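Local coordinates for protein probable AP endonuclease (African swine fever virus, PDB 6KI3) that cleaves DNA on the 5' side of abasic sites during repair, using three zinc ions, and also removes mismatched 3' ends as an exonuclease, at residues P149-S159 with H187-I195. Residues are numbered along the deposited sequence; the frame is centred on the assembly and turned at random.
With ZN (zinc ion), chain I; nucleotides of chain D; nucleotides of chain C.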
loop_
_atom_site.group_PDB
_atom_site.type_symbol
_atom_site.label_atom_id
_atom_site.label_comp_id
_atom_site.label_asym_id
_atom_site.label_seq_id
_atom_site.Cartn_x
_atom_site.Cartn_y
_atom_site.Cartn_z
ATOM N N PRO A 149 -0.177 -0.211 10.807
ATOM C CA PRO A 149 -0.685 -1.542 11.162
ATOM C C PRO A 149 -2.051 -1.494 11.827
ATOM O O PRO A 149 -2.690 -0.438 11.888
ATOM C CB PRO A 149 0.383 -2.068 12.124
ATOM C CG PRO A 149 0.872 -0.834 12.811
ATOM C CD PRO A 149 0.807 0.282 11.787
ATOM N N HIS A 150 -2.504 -2.638 12.330
ATOM C CA HIS A 150 -3.778 -2.733 13.028
ATOM C C HIS A 150 -3.606 -3.607 14.260
ATOM O O HIS A 150 -3.111 -4.734 14.161
ATOM C CB HIS A 150 -4.870 -3.306 12.113
ATOM C CG HIS A 150 -4.552 -4.666 11.573
ATOM N ND1 HIS A 150 -4.897 -5.825 12.232
ATOM C CD2 HIS A 150 -3.911 -5.050 10.444
ATOM C CE1 HIS A 150 -4.485 -6.867 11.531
ATOM N NE2 HIS A 150 -3.885 -6.424 10.442
ATOM N N ASN A 151 -3.991 -3.078 15.419
ATOM C CA ASN A 151 -4.046 -3.866 16.642
ATOM C C ASN A 151 -5.003 -3.184 17.609
ATOM O O ASN A 151 -5.474 -2.070 17.368
ATOM C CB ASN A 151 -2.656 -4.063 17.269
ATOM C CG ASN A 151 -2.093 -2.793 17.892
ATOM O OD1 ASN A 151 -2.592 -2.302 18.905
ATOM N ND2 ASN A 151 -1.027 -2.272 17.297
ATOM N N LYS A 152 -5.282 -3.872 18.713
ATOM C CA LYS A 152 -6.219 -3.387 19.717
ATOM C C LYS A 152 -5.571 -3.167 21.073
ATOM O O LYS A 152 -5.768 -2.112 21.686
ATOM C CB LYS A 152 -7.391 -4.373 19.859
ATOM C CG LYS A 152 -8.353 -4.024 20.982
ATOM C CD LYS A 152 -9.787 -4.001 20.490
ATOM C CE LYS A 152 -10.665 -3.169 21.408
ATOM N NZ LYS A 152 -10.826 -1.778 20.896
ATOM N N HIS A 153 -4.794 -4.133 21.560
ATOM C CA HIS A 153 -4.339 -4.130 22.944
ATOM C C HIS A 153 -2.969 -3.497 23.140
ATOM O O HIS A 153 -2.559 -3.295 24.288
ATOM C CB HIS A 153 -4.314 -5.563 23.486
ATOM C CG HIS A 153 -5.600 -6.302 23.292
ATOM N ND1 HIS A 153 -6.806 -5.834 23.768
ATOM C CD2 HIS A 153 -5.871 -7.473 22.670
ATOM C CE1 HIS A 153 -7.763 -6.687 23.450
ATOM N NE2 HIS A 153 -7.223 -7.690 22.783
ATOM N N HIS A 154 -2.254 -3.175 22.068
ATOM C CA HIS A 154 -0.903 -2.651 22.188
ATOM C C HIS A 154 -0.915 -1.128 22.203
ATOM O O HIS A 154 -1.801 -0.485 21.632
ATOM C CB HIS A 154 -0.027 -3.163 21.044
ATOM C CG HIS A 154 0.014 -4.656 20.938
ATOM N ND1 HIS A 154 1.172 -5.383 21.108
ATOM C CD2 HIS A 154 -0.962 -5.559 20.678
ATOM C CE1 HIS A 154 0.908 -6.670 20.958
ATOM N NE2 HIS A 154 -0.379 -6.803 20.697
ATOM N N THR A 155 0.089 -0.552 22.871
ATOM C CA THR A 155 0.144 0.899 23.018
ATOM C C THR A 155 0.427 1.583 21.686
ATOM O O THR A 155 -0.168 2.623 21.376
ATOM C CB THR A 155 1.204 1.284 24.051
ATOM O OG1 THR A 155 0.926 0.624 25.293
ATOM C CG2 THR A 155 1.212 2.790 24.276
ATOM N N TYR A 156 1.322 1.017 20.882
ATOM C CA TYR A 156 1.753 1.634 19.631
ATOM C C TYR A 156 0.989 1.015 18.467
ATOM O O TYR A 156 1.165 -0.166 18.154
ATOM C CB TYR A 156 3.260 1.489 19.445
ATOM C CG TYR A 156 4.036 2.593 20.118
ATOM C CD1 TYR A 156 4.081 3.866 19.566
ATOM C CD2 TYR A 156 4.712 2.371 21.311
ATOM C CE1 TYR A 156 4.781 4.886 20.176
ATOM C CE2 TYR A 156 5.417 3.386 21.930
ATOM C CZ TYR A 156 5.445 4.643 21.359
ATOM O OH TYR A 156 6.147 5.659 21.968
ATOM N N LYS A 157 0.140 1.823 17.831
ATOM C CA LYS A 157 -0.584 1.424 16.636
ATOM C C LYS A 157 -0.207 2.240 15.409
ATOM O O LYS A 157 -0.546 1.832 14.292
ATOM C CB LYS A 157 -2.100 1.534 16.865
ATOM C CG LYS A 157 -2.555 1.033 18.225
ATOM C CD LYS A 157 -4.068 1.047 18.342
ATOM C CE LYS A 157 -4.507 0.907 19.790
ATOM N NZ LYS A 157 -3.960 -0.322 20.430
ATOM N N TYR A 158 0.476 3.374 15.585
ATOM C CA TYR A 158 0.932 4.218 14.480
ATOM C C TYR A 158 -0.219 4.593 13.552
ATOM O O TYR A 158 -0.099 4.558 12.325
ATOM C CB TYR A 158 2.069 3.546 13.710
ATOM C CG TYR A 158 3.299 3.301 14.558
ATOM C CD1 TYR A 158 4.170 4.338 14.868
ATOM C CD2 TYR A 158 3.584 2.035 15.051
ATOM C CE1 TYR A 158 5.291 4.120 15.645
ATOM C CE2 TYR A 158 4.705 1.808 15.829
ATOM C CZ TYR A 158 5.554 2.854 16.121
ATOM O OH TYR A 158 6.669 2.631 16.895
ATOM N N SER A 159 -1.355 4.953 14.149
ATOM C CA SER A 159 -2.511 5.429 13.406
ATOM C C SER A 159 -2.918 6.849 13.758
ATOM O O SER A 159 -3.610 7.489 12.958
ATOM C CB SER A 159 -3.713 4.496 13.623
ATOM O OG SER A 159 -3.452 3.209 13.088
ATOM N N HIS A 187 -6.704 0.072 8.150
ATOM C CA HIS A 187 -5.925 -0.269 9.335
ATOM C C HIS A 187 -6.054 0.794 10.418
ATOM O O HIS A 187 -6.252 0.467 11.593
ATOM C CB HIS A 187 -4.458 -0.475 8.958
ATOM C CG HIS A 187 -4.222 -1.676 8.099
ATOM N ND1 HIS A 187 -2.960 -2.123 7.771
ATOM C CD2 HIS A 187 -5.089 -2.525 7.500
ATOM C CE1 HIS A 187 -3.061 -3.196 7.008
ATOM N NE2 HIS A 187 -4.342 -3.460 6.827
ATOM N N ILE A 188 -5.939 2.073 10.046
ATOM C CA ILE A 188 -6.113 3.134 11.035
ATOM C C ILE A 188 -7.541 3.138 11.559
ATOM O O ILE A 188 -7.788 3.508 12.713
ATOM C CB ILE A 188 -5.716 4.505 10.449
ATOM C CG1 ILE A 188 -6.690 4.939 9.351
ATOM C CG2 ILE A 188 -4.289 4.468 9.918
ATOM C CD1 ILE A 188 -6.488 6.368 8.893
ATOM N N TRP A 189 -8.499 2.722 10.729
ATOM C CA TRP A 189 -9.862 2.516 11.207
ATOM C C TRP A 189 -9.909 1.387 12.227
ATOM O O TRP A 189 -10.494 1.532 13.307
ATOM C CB TRP A 189 -10.782 2.217 10.024
ATOM C CG TRP A 189 -12.142 1.717 10.407
ATOM C CD1 TRP A 189 -12.521 0.416 10.569
ATOM C CD2 TRP A 189 -13.310 2.508 10.656
ATOM N NE1 TRP A 189 -13.850 0.347 10.912
ATOM C CE2 TRP A 189 -14.358 1.619 10.971
ATOM C CE3 TRP A 189 -13.571 3.881 10.647
ATOM C CZ2 TRP A 189 -15.645 2.058 11.272
ATOM C CZ3 TRP A 189 -14.849 4.316 10.948
ATOM C CH2 TRP A 189 -15.870 3.407 11.257
ATOM N N SER A 190 -9.289 0.250 11.896
ATOM C CA SER A 190 -9.231 -0.870 12.829
ATOM C C SER A 190 -8.497 -0.496 14.110
ATOM O O SER A 190 -8.791 -1.046 15.177
ATOM C CB SER A 190 -8.562 -2.070 12.158
ATOM O OG SER A 190 -8.330 -3.118 13.082
ATOM N N SER A 191 -7.548 0.436 14.029
ATOM C CA SER A 191 -6.817 0.886 15.207
ATOM C C SER A 191 -7.543 1.987 15.970
ATOM O O SER A 191 -7.035 2.436 17.004
ATOM C CB SER A 191 -5.419 1.363 14.808
ATOM O OG SER A 191 -4.621 0.277 14.370
ATOM N N GLY A 192 -8.696 2.434 15.492
ATOM C CA GLY A 192 -9.540 3.348 16.224
ATOM C C GLY A 192 -9.608 4.785 15.726
ATOM O O GLY A 192 -9.911 5.677 16.527
ATOM N N VAL A 193 -9.348 5.035 14.447
ATOM C CA VAL A 193 -9.395 6.380 13.883
ATOM C C VAL A 193 -10.649 6.482 13.024
ATOM O O VAL A 193 -10.733 5.867 11.954
ATOM C CB VAL A 193 -8.135 6.706 13.069
ATOM C CG1 VAL A 193 -8.218 8.117 12.509
ATOM C CG2 VAL A 193 -6.891 6.540 13.928
ATOM N N ASN A 194 -11.625 7.257 13.493
ATOM C CA ASN A 194 -12.854 7.485 12.741
ATOM C C ASN A 194 -12.551 8.389 11.552
ATOM O O ASN A 194 -12.234 9.570 11.725
ATOM C CB ASN A 194 -13.917 8.102 13.646
ATOM C CG ASN A 194 -15.292 8.157 12.997
ATOM O OD1 ASN A 194 -15.422 8.195 11.773
ATOM N ND2 ASN A 194 -16.332 8.167 13.824
ATOM N N ILE A 195 -12.648 7.839 10.343
ATOM C CA ILE A 195 -12.406 8.599 9.121
ATOM C C ILE A 195 -13.631 8.505 8.222
ATOM O O ILE A 195 -13.521 8.577 6.993
ATOM C CB ILE A 195 -11.147 8.097 8.391
ATOM C CG1 ILE A 195 -11.236 6.587 8.160
ATOM C CG2 ILE A 195 -9.895 8.452 9.180
ATOM C CD1 ILE A 195 -10.091 6.018 7.351
HETATM ZN ZN ZN I . -5.079 -5.054 5.707
ATOM P P DC D 13 -3.960 -7.352 18.973
ATOM O OP1 DC D 13 -4.598 -6.028 19.114
ATOM O OP2 DC D 13 -3.063 -7.847 20.040
ATOM O "O5'" DC D 13 -5.098 -8.451 18.736
ATOM C "C5'" DC D 13 -6.137 -8.204 17.798
ATOM C "C4'" DC D 13 -6.870 -9.488 17.451
ATOM O "O4'" DC D 13 -5.940 -10.439 16.896
ATOM C "C3'" DC D 13 -7.491 -10.211 18.629
ATOM O "O3'" DC D 13 -8.783 -9.676 18.899
ATOM C "C2'" DC D 13 -7.579 -11.652 18.123
ATOM C "C1'" DC D 13 -6.423 -11.750 17.122
ATOM N N1 DC D 13 -5.294 -12.606 17.592
ATOM C C2 DC D 13 -5.194 -13.926 17.141
ATOM O O2 DC D 13 -6.047 -14.362 16.359
ATOM N N3 DC D 13 -4.161 -14.692 17.575
ATOM C C4 DC D 13 -3.261 -14.184 18.418
ATOM N N4 DC D 13 -2.261 -14.976 18.818
ATOM C C5 DC D 13 -3.347 -12.841 18.889
ATOM C C6 DC D 13 -4.371 -12.097 18.456
ATOM P P DA D 12 2.317 -8.848 17.551
ATOM O OP1 DA D 12 3.117 -7.648 17.877
ATOM O OP2 DA D 12 2.420 -10.058 18.397
ATOM O "O5'" DA D 12 0.775 -8.434 17.489
ATOM C "C5'" DA D 12 0.288 -7.650 16.404
ATOM C "C4'" DA D 12 -1.195 -7.890 16.212
ATOM O "O4'" DA D 12 -1.382 -9.061 15.375
ATOM C "C3'" DA D 12 -1.951 -8.155 17.513
ATOM O "O3'" DA D 12 -3.121 -7.360 17.602
ATOM C "C2'" DA D 12 -2.283 -9.642 17.467
ATOM C "C1'" DA D 12 -2.289 -9.953 15.980
ATOM N N9 DA D 12 -1.849 -11.316 15.707
ATOM C C8 DA D 12 -0.654 -11.873 16.068
ATOM N N7 DA D 12 -0.527 -13.128 15.713
ATOM C C5 DA D 12 -1.724 -13.418 15.082
ATOM C C6 DA D 12 -2.214 -14.589 14.478
ATOM N N6 DA D 12 -1.519 -15.729 14.413
ATOM N N1 DA D 12 -3.450 -14.544 13.938
ATOM C C2 DA D 12 -4.141 -13.400 14.003
ATOM N N3 DA D 12 -3.786 -12.236 14.547
ATOM C C4 DA D 12 -2.554 -12.313 15.073
ATOM O "O5'" 3DR C 1 -3.260 -6.352 2.903
ATOM P P 3DR C 1 -2.817 -5.715 4.312
ATOM O OP1 3DR C 1 -1.319 -5.897 4.335
ATOM O OP2 3DR C 1 -3.275 -4.283 4.204
ATOM O OP3 3DR C 1 -3.548 -6.540 5.343
ATOM C "C2'" 3DR C 1 -2.424 -8.390 -0.919
ATOM C "C5'" 3DR C 1 -2.675 -7.558 2.418
ATOM C "C4'" 3DR C 1 -3.486 -8.031 1.218
ATOM O "O4'" 3DR C 1 -3.759 -6.913 0.371
ATOM C "C1'" 3DR C 1 -3.335 -7.171 -0.968
ATOM C "C3'" 3DR C 1 -2.742 -9.069 0.397
ATOM O "O3'" 3DR C 1 -3.613 -10.172 0.143
#
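His150 sets the edge of its imidazole against the face of His187, a T-shaped pair with centroids 5.0 Å apart and planes at 67°; His150 CD2 stands 3.9 Å above the centre of the His187 ring. Followed outward, His187 begins with CB 3.4 Å from Pro149 O. CG is anti to the carbonyl carbon (chi1 -67°), which carries the ring past Pro149 toward the zinc. All five ring atoms lie at nearly the same distance from His150 CD2, and ND1 is hydrogen-bonded to the O of Thr148. At the tip, CE1 nears OP2 of the abasic-site analogue 3DR1 of chain C, while NE2 binds a zinc ion at 2.1 Å. Asp236 and His238 complete the protein ligands, and OP2 and OP3 of 3DR1 fill out the site.

Farther along, Ser159 OG lies 3.2 Å from Ser191 CB and also touches Ile188 CA and CG2, while Val193 CG2 meets Ser159 CB and O. Gly192, at positive phi, closes helix 185-190 in a Schellman motif, and Lys157 CD runs 3.5 Å from Ser191 O. Beyond its CD, Lys157 NZ binds Asn151 OD1 at 2.8 Å, tilted 22° from the carbonyl plane; His154 N reaches that oxygen from the opposite face, an Asx motif. These bonds tie 151, 154 and 157 together, and His154 NE2 bonds weakly to OP2 of DC13 of chain D.

In this TIM barrel, the loop after strand 143-147 and helix 185-190 with its closing turn, following neighbouring parallel strands, thus join metal site and DNA-binding surface. Thr148 O at ND1 and zinc at NE2 together hold the ring's rotation, and the carbonyl would probably polarise the imidazole toward zinc, with His150 packed across its face.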